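Local coordinates for microcin B17-processing protein McbC (Escherichia coli str. K-12 substr. MG1655, PDB 6GRH) that serves as the FMN-containing oxidoreductase needed to process the inactive microcin B17 precursor into the active peptide, at residues F187-C192 with Q260-V265; F132-S137 with T147-Y152; V105-S110 with Q219-V224. One frame throughout, in Å; residues are numbered along the deposited sequence.

Contact 1 (F187-C192 with Q260-V265)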
loop_
_atom_site.group_PDB
_atom_site.type_symbol
_atom_site.label_atom_id
_atom_site.label_comp_id
_atom_site.label_asym_id
_atom_site.label_seq_id
_atom_site.Cartn_x
_atom_site.Cartn_y
_atom_site.Cartn_z
ATOM N N PHE D 187 6.078 0.033 -37.411
ATOM C CA PHE D 187 5.080 -0.558 -36.550
ATOM C C PHE D 187 5.613 -0.724 -35.148
ATOM O O PHE D 187 6.803 -0.529 -34.910
ATOM C CB PHE D 187 4.577 -1.896 -37.141
ATOM C CG PHE D 187 5.589 -3.015 -37.155
ATOM C CD1 PHE D 187 6.494 -3.146 -38.190
ATOM C CD2 PHE D 187 5.576 -3.993 -36.159
ATOM C CE1 PHE D 187 7.401 -4.217 -38.238
ATOM C CE2 PHE D 187 6.492 -5.040 -36.181
ATOM C CZ PHE D 187 7.399 -5.155 -37.239
ATOM N N ALA D 188 4.705 -1.038 -34.222
ATOM C CA ALA D 188 5.070 -1.384 -32.857
ATOM C C ALA D 188 4.399 -2.651 -32.411
ATOM O O ALA D 188 3.351 -3.008 -32.910
ATOM C CB ALA D 188 4.703 -0.258 -31.910
ATOM N N LEU D 189 5.023 -3.326 -31.458
ATOM C CA LEU D 189 4.335 -4.337 -30.665
ATOM C C LEU D 189 4.095 -3.733 -29.294
ATOM O O LEU D 189 4.971 -3.046 -28.750
ATOM C CB LEU D 189 5.124 -5.642 -30.586
ATOM C CG LEU D 189 5.342 -6.369 -31.916
ATOM C CD1 LEU D 189 6.175 -7.608 -31.664
ATOM C CD2 LEU D 189 4.016 -6.696 -32.608
ATOM N N VAL D 190 2.903 -3.970 -28.752
ATOM C CA VAL D 190 2.543 -3.549 -27.408
ATOM C C VAL D 190 2.192 -4.800 -26.588
ATOM O O VAL D 190 1.303 -5.569 -26.963
ATOM C CB VAL D 190 1.368 -2.564 -27.419
ATOM C CG1 VAL D 190 1.096 -2.047 -26.012
ATOM C CG2 VAL D 190 1.634 -1.391 -28.339
ATOM N N TYR D 191 2.917 -5.016 -25.494
ATOM C CA TYR D 191 2.750 -6.192 -24.656
ATOM C C TYR D 191 1.905 -5.793 -23.462
ATOM O O TYR D 191 2.275 -4.861 -22.746
ATOM C CB TYR D 191 4.110 -6.730 -24.187
ATOM C CG TYR D 191 5.030 -7.102 -25.294
ATOM C CD1 TYR D 191 5.123 -8.428 -25.728
ATOM C CD2 TYR D 191 5.813 -6.124 -25.950
ATOM C CE1 TYR D 191 5.966 -8.772 -26.788
ATOM C CE2 TYR D 191 6.680 -6.460 -26.994
ATOM C CZ TYR D 191 6.751 -7.786 -27.408
ATOM O OH TYR D 191 7.600 -8.153 -28.409
ATOM N N CYS D 192 0.795 -6.499 -23.246
ATOM C CA CYS D 192 -0.193 -6.125 -22.243
ATOM C C CYS D 192 -0.480 -7.260 -21.269
ATOM O O CYS D 192 -0.625 -8.402 -21.672
ATOM C CB CYS D 192 -1.499 -5.736 -22.914
ATOM S SG CYS D 192 -1.313 -4.316 -24.015
ATOM N N GLN D 260 7.375 -1.825 -28.177
ATOM C CA GLN D 260 8.577 -2.186 -28.929
ATOM C C GLN D 260 8.404 -1.728 -30.353
ATOM O O GLN D 260 7.514 -2.204 -31.063
ATOM C CB GLN D 260 8.846 -3.688 -28.873
ATOM C CG GLN D 260 10.197 -4.116 -29.421
ATOM C CD GLN D 260 10.463 -5.591 -29.201
ATOM O OE1 GLN D 260 9.534 -6.371 -28.957
ATOM N NE2 GLN D 260 11.733 -5.997 -29.343
ATOM N N PHE D 261 9.250 -0.800 -30.760
ATOM C CA PHE D 261 9.183 -0.215 -32.104
ATOM C C PHE D 261 10.034 -1.008 -33.075
ATOM O O PHE D 261 11.074 -1.530 -32.688
ATOM C CB PHE D 261 9.671 1.235 -32.069
ATOM C CG PHE D 261 8.724 2.168 -31.374
ATOM C CD1 PHE D 261 7.484 2.453 -31.935
ATOM C CD2 PHE D 261 9.055 2.754 -30.170
ATOM C CE1 PHE D 261 6.606 3.305 -31.310
ATOM C CE2 PHE D 261 8.182 3.624 -29.546
ATOM C CZ PHE D 261 6.948 3.889 -30.105
ATOM N N PHE D 262 9.580 -1.087 -34.326
ATOM C CA PHE D 262 10.295 -1.800 -35.380
ATOM C C PHE D 262 10.329 -0.977 -36.638
ATOM O O PHE D 262 9.363 -0.266 -36.961
ATOM C CB PHE D 262 9.627 -3.134 -35.708
ATOM C CG PHE D 262 9.645 -4.105 -34.576
ATOM C CD1 PHE D 262 8.644 -4.075 -33.608
ATOM C CD2 PHE D 262 10.685 -5.021 -34.447
ATOM C CE1 PHE D 262 8.653 -4.966 -32.559
ATOM C CE2 PHE D 262 10.705 -5.910 -33.384
ATOM C CZ PHE D 262 9.692 -5.884 -32.440
ATOM N N GLY D 263 11.417 -1.124 -37.380
ATOM C CA GLY D 263 11.586 -0.391 -38.611
ATOM C C GLY D 263 12.978 -0.415 -39.204
ATOM O O GLY D 263 13.769 -1.329 -38.940
ATOM N N ASP D 264 13.242 0.599 -40.030
ATOM C CA ASP D 264 14.542 0.806 -40.693
ATOM C C ASP D 264 15.248 2.032 -40.110
ATOM O O ASP D 264 14.599 2.959 -39.596
ATOM C CB ASP D 264 14.361 1.020 -42.196
ATOM C CG ASP D 264 13.564 -0.094 -42.866
ATOM O OD1 ASP D 264 13.685 -1.266 -42.423
ATOM O OD2 ASP D 264 12.818 0.213 -43.827
ATOM N N VAL D 265 16.576 2.023 -40.193
ATOM C CA VAL D 265 17.396 3.178 -39.841
ATOM C C VAL D 265 18.335 3.444 -41.029
ATOM O O VAL D 265 19.212 2.618 -41.291
ATOM C CB VAL D 265 18.203 2.915 -38.546
ATOM C CG1 VAL D 265 19.174 4.055 -38.260
ATOM C CG2 VAL D 265 17.270 2.711 -37.356
#
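Two adjacent antiparallel strands of the central sheet, 187-194 and 254-263, meet here, with Phe187 paired to Phe262, Ala188 to Phe261 and Leu189 to Gln260. The outer two are hydrogen-bonded pairs. Around Leu189 and Gln260 the bonds are short in both directions, Leu189 N to Gln260 O and Gln260 N to Leu189 O each measuring 2.8 Å. At the Phe187 end they are unequal: Phe262 N reaches Phe187 O at 2.9 Å, whereas Phe187 N to Phe262 O is a weak bond. Between them lies the non-hydrogen-bonded pair of Ala188 and Phe261, and Ala188 CA rests 3.1 Å from Gln260 O, the neighbouring carbonyl, as a CA-H...O contact.

Phe187 places CG between its backbone N and carbonyl carbon (chi1 68°), which swings the ring across to the neighbouring strand. There Phe262 CB sits over its face in a CH-pi contact, 3.4 Å from Phe187 CZ. The two rings are nearly parallel, planes 10° apart, but slid so far that they barely overlap. Beyond them Phe262 CE1 packs against Leu189 CG at 3.7 Å.

The sheet is that of the nitroreductase fold, and this face, carrying Phe187, Leu189, Gln260 and Phe262, is packed by helices 97-108 and 204-227. On the reverse face Ala188 CB touches Phe261 CD1; the Phe261 ring also meets Trp235 edge-to-face, and its side chain is about 8 Å from the bound FMN.

Gln260 runs out extended to the tyrosine two residues beyond Leu189. Tyr191 OH donates to Gln260 OE1 at 2.7 Å, approaching the amide oxygen almost head-on, with ring and amide planes 44° apart. At the other end of that amide, Gln260 NE2 donates to Asn232 OD1, so bonds at both ends fix which way round the buried group is turned.

Contact 2 (F132-S137 with T147-Y152)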
loop_
_atom_site.group_PDB
_atom_site.type_symbol
_atom_site.label_atom_id
_atom_site.label_comp_id
_atom_site.label_asym_id
_atom_site.label_seq_id
_atom_site.Cartn_x
_atom_site.Cartn_y
_atom_site.Cartn_z
ATOM N N PHE D 132 -0.183 -6.966 -28.973
ATOM C CA PHE D 132 -0.936 -6.171 -29.911
ATOM C C PHE D 132 0.023 -5.564 -30.938
ATOM O O PHE D 132 1.162 -5.229 -30.616
ATOM C CB PHE D 132 -1.702 -5.088 -29.170
ATOM C CG PHE D 132 -2.878 -5.602 -28.368
ATOM C CD1 PHE D 132 -2.698 -6.086 -27.088
ATOM C CD2 PHE D 132 -4.167 -5.590 -28.901
ATOM C CE1 PHE D 132 -3.786 -6.539 -26.331
ATOM C CE2 PHE D 132 -5.258 -6.045 -28.161
ATOM C CZ PHE D 132 -5.065 -6.545 -26.883
ATOM N N LEU D 133 -0.448 -5.466 -32.172
ATOM C CA LEU D 133 0.332 -4.962 -33.288
ATOM C C LEU D 133 -0.252 -3.608 -33.653
ATOM O O LEU D 133 -1.460 -3.510 -33.878
ATOM C CB LEU D 133 0.225 -5.908 -34.469
ATOM C CG LEU D 133 0.694 -5.403 -35.844
ATOM C CD1 LEU D 133 2.179 -5.089 -35.817
ATOM C CD2 LEU D 133 0.371 -6.469 -36.872
ATOM N N CYS D 134 0.596 -2.580 -33.688
ATOM C CA CYS D 134 0.172 -1.220 -34.034
ATOM C C CYS D 134 0.856 -0.771 -35.312
ATOM O O CYS D 134 2.086 -0.731 -35.370
ATOM C CB CYS D 134 0.497 -0.253 -32.880
ATOM S SG CYS D 134 -0.508 -0.536 -31.399
ATOM N N ARG D 135 0.063 -0.441 -36.339
ATOM C CA ARG D 135 0.587 0.018 -37.627
ATOM C C ARG D 135 0.779 1.538 -37.547
ATOM O O ARG D 135 -0.165 2.253 -37.239
ATOM C CB ARG D 135 -0.387 -0.350 -38.747
ATOM C CG ARG D 135 -0.022 0.191 -40.112
ATOM C CD ARG D 135 -0.877 -0.461 -41.193
ATOM N NE ARG D 135 -0.645 0.140 -42.495
ATOM C CZ ARG D 135 -1.225 1.260 -42.948
ATOM N NH1 ARG D 135 -2.100 1.951 -42.213
ATOM N NH2 ARG D 135 -0.915 1.695 -44.159
ATOM N N LEU D 136 1.990 2.014 -37.821
ATOM C CA LEU D 136 2.390 3.401 -37.508
ATOM C C LEU D 136 2.790 4.272 -38.679
ATOM O O LEU D 136 3.047 5.468 -38.478
ATOM C CB LEU D 136 3.567 3.403 -36.535
ATOM C CG LEU D 136 3.342 2.722 -35.191
ATOM C CD1 LEU D 136 4.602 2.827 -34.364
ATOM C CD2 LEU D 136 2.171 3.370 -34.487
ATOM N N SER D 137 2.883 3.691 -39.872
ATOM C CA SER D 137 3.231 4.442 -41.078
ATOM C C SER D 137 2.318 4.011 -42.207
ATOM O O SER D 137 1.999 2.825 -42.327
ATOM C CB SER D 137 4.676 4.144 -41.468
ATOM O OG SER D 137 4.954 4.552 -42.802
ATOM N N THR D 147 -7.688 -0.638 -40.554
ATOM C CA THR D 147 -7.482 -1.207 -39.228
ATOM C C THR D 147 -5.999 -1.101 -38.913
ATOM O O THR D 147 -5.177 -1.644 -39.652
ATOM C CB THR D 147 -7.942 -2.665 -39.188
ATOM O OG1 THR D 147 -9.330 -2.701 -39.498
ATOM C CG2 THR D 147 -7.696 -3.291 -37.827
ATOM N N ASN D 148 -5.669 -0.380 -37.841
ATOM C CA ASN D 148 -4.277 -0.131 -37.475
ATOM C C ASN D 148 -3.828 -0.746 -36.182
ATOM O O ASN D 148 -2.664 -0.644 -35.860
ATOM C CB ASN D 148 -4.010 1.359 -37.446
ATOM C CG ASN D 148 -3.992 1.946 -38.820
ATOM O OD1 ASN D 148 -3.335 1.406 -39.709
ATOM N ND2 ASN D 148 -4.735 3.034 -39.023
ATOM N N VAL D 149 -4.738 -1.370 -35.439
ATOM C CA VAL D 149 -4.374 -2.150 -34.262
ATOM C C VAL D 149 -4.946 -3.540 -34.449
ATOM O O VAL D 149 -6.093 -3.674 -34.848
ATOM C CB VAL D 149 -4.931 -1.545 -32.967
ATOM C CG1 VAL D 149 -4.418 -2.314 -31.777
ATOM C CG2 VAL D 149 -4.533 -0.083 -32.836
ATOM N N TYR D 150 -4.140 -4.551 -34.148
ATOM C CA TYR D 150 -4.538 -5.946 -34.231
ATOM C C TYR D 150 -4.078 -6.620 -32.961
ATOM O O TYR D 150 -3.187 -6.114 -32.281
ATOM C CB TYR D 150 -3.867 -6.645 -35.428
ATOM C CG TYR D 150 -4.254 -6.126 -36.786
ATOM C CD1 TYR D 150 -3.552 -5.070 -37.390
ATOM C CD2 TYR D 150 -5.298 -6.699 -37.491
ATOM C CE1 TYR D 150 -3.896 -4.603 -38.640
ATOM C CE2 TYR D 150 -5.656 -6.224 -38.749
ATOM C CZ TYR D 150 -4.953 -5.185 -39.317
ATOM O OH TYR D 150 -5.329 -4.721 -40.550
ATOM N N HIS D 151 -4.683 -7.764 -32.642
ATOM C CA HIS D 151 -4.256 -8.587 -31.537
ATOM C C HIS D 151 -3.734 -9.897 -32.132
ATOM O O HIS D 151 -4.444 -10.535 -32.893
ATOM C CB HIS D 151 -5.454 -8.774 -30.622
ATOM C CG HIS D 151 -5.270 -9.785 -29.541
ATOM N ND1 HIS D 151 -6.242 -10.702 -29.227
ATOM C CD2 HIS D 151 -4.243 -10.014 -28.695
ATOM C CE1 HIS D 151 -5.827 -11.459 -28.223
ATOM N NE2 HIS D 151 -4.619 -11.051 -27.871
ATOM N N TYR D 152 -2.483 -10.273 -31.827
ATOM C CA TYR D 152 -1.925 -11.524 -32.320
ATOM C C TYR D 152 -2.359 -12.694 -31.443
ATOM O O TYR D 152 -2.178 -12.642 -30.232
ATOM C CB TYR D 152 -0.388 -11.482 -32.404
ATOM C CG TYR D 152 0.184 -12.754 -33.011
ATOM C CD1 TYR D 152 -0.208 -13.174 -34.269
ATOM C CD2 TYR D 152 1.088 -13.550 -32.315
ATOM C CE1 TYR D 152 0.290 -14.327 -34.843
ATOM C CE2 TYR D 152 1.599 -14.718 -32.880
ATOM C CZ TYR D 152 1.202 -15.107 -34.145
ATOM O OH TYR D 152 1.675 -16.263 -34.732
#
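Leu133 and Tyr150 lie side by side and point the same way, with Leu133 CD2 4.2 Å from Tyr150 CD1. On the reverse face of the pair of strands Cys134 SG faces Val149 CG2, and Leu170 of helix 167-175 packs on both residues. The same face carries an offset stack of Phe132 on His151: ring centroids are 4.8 Å apart, planes 27° from parallel, and the CD2 side of the imidazole comes over the rim of the phenyl face. His151 CB also reaches Phe132 CE2 at 3.7 Å, and with its CG opposite the backbone N (chi1 170°) the imidazole is carried out over the rim of the phenyl ring. Phe62 and Val60 of the second subunit pack on Phe132 and His151.

Strands 129-135 and 149-153 are consecutive and antiparallel, a hairpin with a long connection. Leu133 and Tyr150 exchange two backbone bonds, Leu133 N to Tyr150 O at 2.8 Å and Tyr150 N to Leu133 O at 2.9 Å. Next comes Arg135 N to Asn148 O, 2.8 Å and almost straight at 175°. Asn148 also forms, with Val149, a classic beta bulge opposite Ala163 of the next strand.

At the polar edge the extended Arg135 side chain crosses that of Asn148. Arg135 NH1 meets a lone pair of Asn148 OD1 at 2.8 Å, with guanidinium and amide nearly coplanar. Arg135 NH2 forms a salt bridge with Glu138 and NE donates to Thr140 O, while Asn148 ND2 bonds Cys165 O.

The chemistry implies a buried guanidinium fixed in its plane by acceptors on several sides, its charge probably offset by Glu138; similarly, His151, bonded through its two ring nitrogens to Glu160 and Glu130, would probably favour the protonated imidazolium.

Contact 3 (V105-S110 with Q219-V224); sequences VNAFSS and QNAVLV
Asn220 leads, its side-chain ND2 donating to the backbone Ala107 O at 2.9 Å near the C-terminal end of helix 97-108. The bond is fairly straight, 162° at the hydrogen; the oxygen lies close to the amide plane of Asn220, while the donor is tilted from the carbonyl plane of Ala107. Across the dimer, Asn220 OD1 accepts from Gln219 NE2 of the second subunit, so the buried amide is held at both ends.

Ala221 follows with its small CB, 4.3 Å from Ala107 CB and 4.2 Å from Phe108 CZ. Ala107 CB itself sits over the centre of the Phe108 ring. Helix 204-227 belongs to the nitroreductase fold and runs along the subunit interface, where Leu223 meets Leu223 of the second subunit; helix 97-108 packs beside it against the same sheet.

One turn on from Asn220, Val224 presents both methyls. With CG1 opposite the backbone N (chi1 171°), that methyl touches Asn106 CB at 3.7 Å, while Val224 CG2 lies 3.7 Å from Ala107 N. The amide of Asn106 turns elsewhere: ND2 bonds Lys102 O, and OD1 accepts from Ser79 OG and Phe78 N of the second subunit.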
loop_
_atom_site.group_PDB
_atom_site.type_symbol
_atom_site.label_atom_id
_atom_site.label_comp_id
_atom_site.label_asym_id
_atom_site.label_seq_id
_atom_site.Cartn_x
_atom_site.Cartn_y
_atom_site.Cartn_z
ATOM N N VAL D 105 5.194 -15.008 -36.028
ATOM C CA VAL D 105 5.186 -16.489 -35.913
ATOM C C VAL D 105 6.497 -17.026 -35.318
ATOM O O VAL D 105 6.465 -17.875 -34.450
ATOM C CB VAL D 105 4.817 -17.220 -37.223
ATOM C CG1 VAL D 105 3.444 -16.773 -37.707
ATOM C CG2 VAL D 105 5.887 -17.065 -38.300
ATOM N N ASN D 106 7.635 -16.452 -35.707
ATOM C CA ASN D 106 8.917 -16.882 -35.133
ATOM C C ASN D 106 9.124 -16.487 -33.670
ATOM O O ASN D 106 9.606 -17.299 -32.887
ATOM C CB ASN D 106 10.073 -16.390 -35.997
ATOM C CG ASN D 106 10.169 -17.153 -37.296
ATOM O OD1 ASN D 106 10.657 -18.298 -37.321
ATOM N ND2 ASN D 106 9.662 -16.553 -38.380
ATOM N N ALA D 107 8.746 -15.257 -33.296
ATOM C CA ALA D 107 8.896 -14.800 -31.916
ATOM C C ALA D 107 7.954 -15.460 -30.929
ATOM O O ALA D 107 8.348 -15.670 -29.786
ATOM C CB ALA D 107 8.745 -13.278 -31.813
ATOM N N PHE D 108 6.719 -15.750 -31.347
ATOM C CA PHE D 108 5.632 -16.072 -30.394
ATOM C C PHE D 108 4.912 -17.412 -30.606
ATOM O O PHE D 108 4.106 -17.822 -29.747
ATOM C CB PHE D 108 4.583 -14.941 -30.390
ATOM C CG PHE D 108 5.164 -13.571 -30.252
ATOM C CD1 PHE D 108 6.036 -13.266 -29.204
ATOM C CD2 PHE D 108 4.843 -12.566 -31.153
ATOM C CE1 PHE D 108 6.595 -12.005 -29.083
ATOM C CE2 PHE D 108 5.389 -11.299 -31.022
ATOM C CZ PHE D 108 6.259 -11.011 -29.994
ATOM N N SER D 109 5.186 -18.089 -31.721
ATOM C CA SER D 109 4.434 -19.287 -32.098
ATOM C C SER D 109 5.351 -20.457 -32.408
ATOM O O SER D 109 6.532 -20.293 -32.765
ATOM C CB SER D 109 3.535 -18.998 -33.306
ATOM O OG SER D 109 2.584 -17.987 -33.008
ATOM N N SER D 110 4.775 -21.647 -32.284
ATOM C CA SER D 110 5.450 -22.877 -32.659
ATOM C C SER D 110 5.534 -22.971 -34.181
ATOM O O SER D 110 4.624 -22.511 -34.890
ATOM C CB SER D 110 4.692 -24.093 -32.102
ATOM O OG SER D 110 5.120 -25.294 -32.700
ATOM N N GLN D 219 12.218 -10.262 -25.916
ATOM C CA GLN D 219 13.565 -10.730 -26.207
ATOM C C GLN D 219 13.579 -11.642 -27.433
ATOM O O GLN D 219 14.449 -11.511 -28.278
ATOM C CB GLN D 219 14.179 -11.444 -24.998
ATOM C CG GLN D 219 15.642 -11.857 -25.169
ATOM C CD GLN D 219 16.612 -10.709 -25.466
ATOM O OE1 GLN D 219 16.308 -9.525 -25.237
ATOM N NE2 GLN D 219 17.805 -11.066 -25.993
ATOM N N ASN D 220 12.614 -12.547 -27.533
ATOM C CA ASN D 220 12.420 -13.335 -28.760
ATOM C C ASN D 220 12.244 -12.438 -29.985
ATOM O O ASN D 220 12.772 -12.736 -31.071
ATOM C CB ASN D 220 11.201 -14.260 -28.652
ATOM C CG ASN D 220 11.536 -15.605 -28.068
ATOM O OD1 ASN D 220 12.632 -15.807 -27.557
ATOM N ND2 ASN D 220 10.571 -16.540 -28.126
ATOM N N ALA D 221 11.484 -11.370 -29.805
ATOM C CA ALA D 221 11.264 -10.396 -30.863
ATOM C C ALA D 221 12.547 -9.644 -31.253
ATOM O O ALA D 221 12.785 -9.444 -32.429
ATOM C CB ALA D 221 10.149 -9.440 -30.498
ATOM N N VAL D 222 13.371 -9.267 -30.278
ATOM C CA VAL D 222 14.723 -8.701 -30.529
ATOM C C VAL D 222 15.556 -9.636 -31.393
ATOM O O VAL D 222 16.148 -9.220 -32.405
ATOM C CB VAL D 222 15.493 -8.403 -29.215
ATOM C CG1 VAL D 222 16.956 -8.056 -29.477
ATOM C CG2 VAL D 222 14.825 -7.268 -28.435
ATOM N N LEU D 223 15.598 -10.899 -30.988
ATOM C CA LEU D 223 16.410 -11.900 -31.662
ATOM C C LEU D 223 15.872 -12.205 -33.069
ATOM O O LEU D 223 16.636 -12.256 -34.009
ATOM C CB LEU D 223 16.533 -13.163 -30.814
ATOM C CG LEU D 223 17.213 -12.992 -29.450
ATOM C CD1 LEU D 223 17.088 -14.286 -28.645
ATOM C CD2 LEU D 223 18.661 -12.543 -29.585
ATOM N N VAL D 224 14.559 -12.346 -33.212
ATOM C CA VAL D 224 13.959 -12.610 -34.518
ATOM C C VAL D 224 14.158 -11.390 -35.443
ATOM O O VAL D 224 14.553 -11.546 -36.606
ATOM C CB VAL D 224 12.472 -13.023 -34.378
ATOM C CG1 VAL D 224 11.773 -13.098 -35.728
ATOM C CG2 VAL D 224 12.360 -14.375 -33.650
#

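Contacts 1 and 2 sit in one antiparallel sheet, centres about 10 Å apart, joined because strands 187-194 and 129-135 are neighbours: Val190 N lies 2.8 Å from Phe132 O, probably a hydrogen bond. Contact 3, centred about 13 Å from contact 1 and 17 Å from contact 2, packs two helices on one face of that sheet, where Tyr191 OH touches Phe108 CZ and Ala221 CB. Along the chain contact 2 falls wholly between the segments of contact 3 and is complete before contact 1 begins, while the segments of contacts 1 and 3 alternate. The result is one interwoven nitroreductase-type domain, with contacts 2 and 3 both reaching the second subunit.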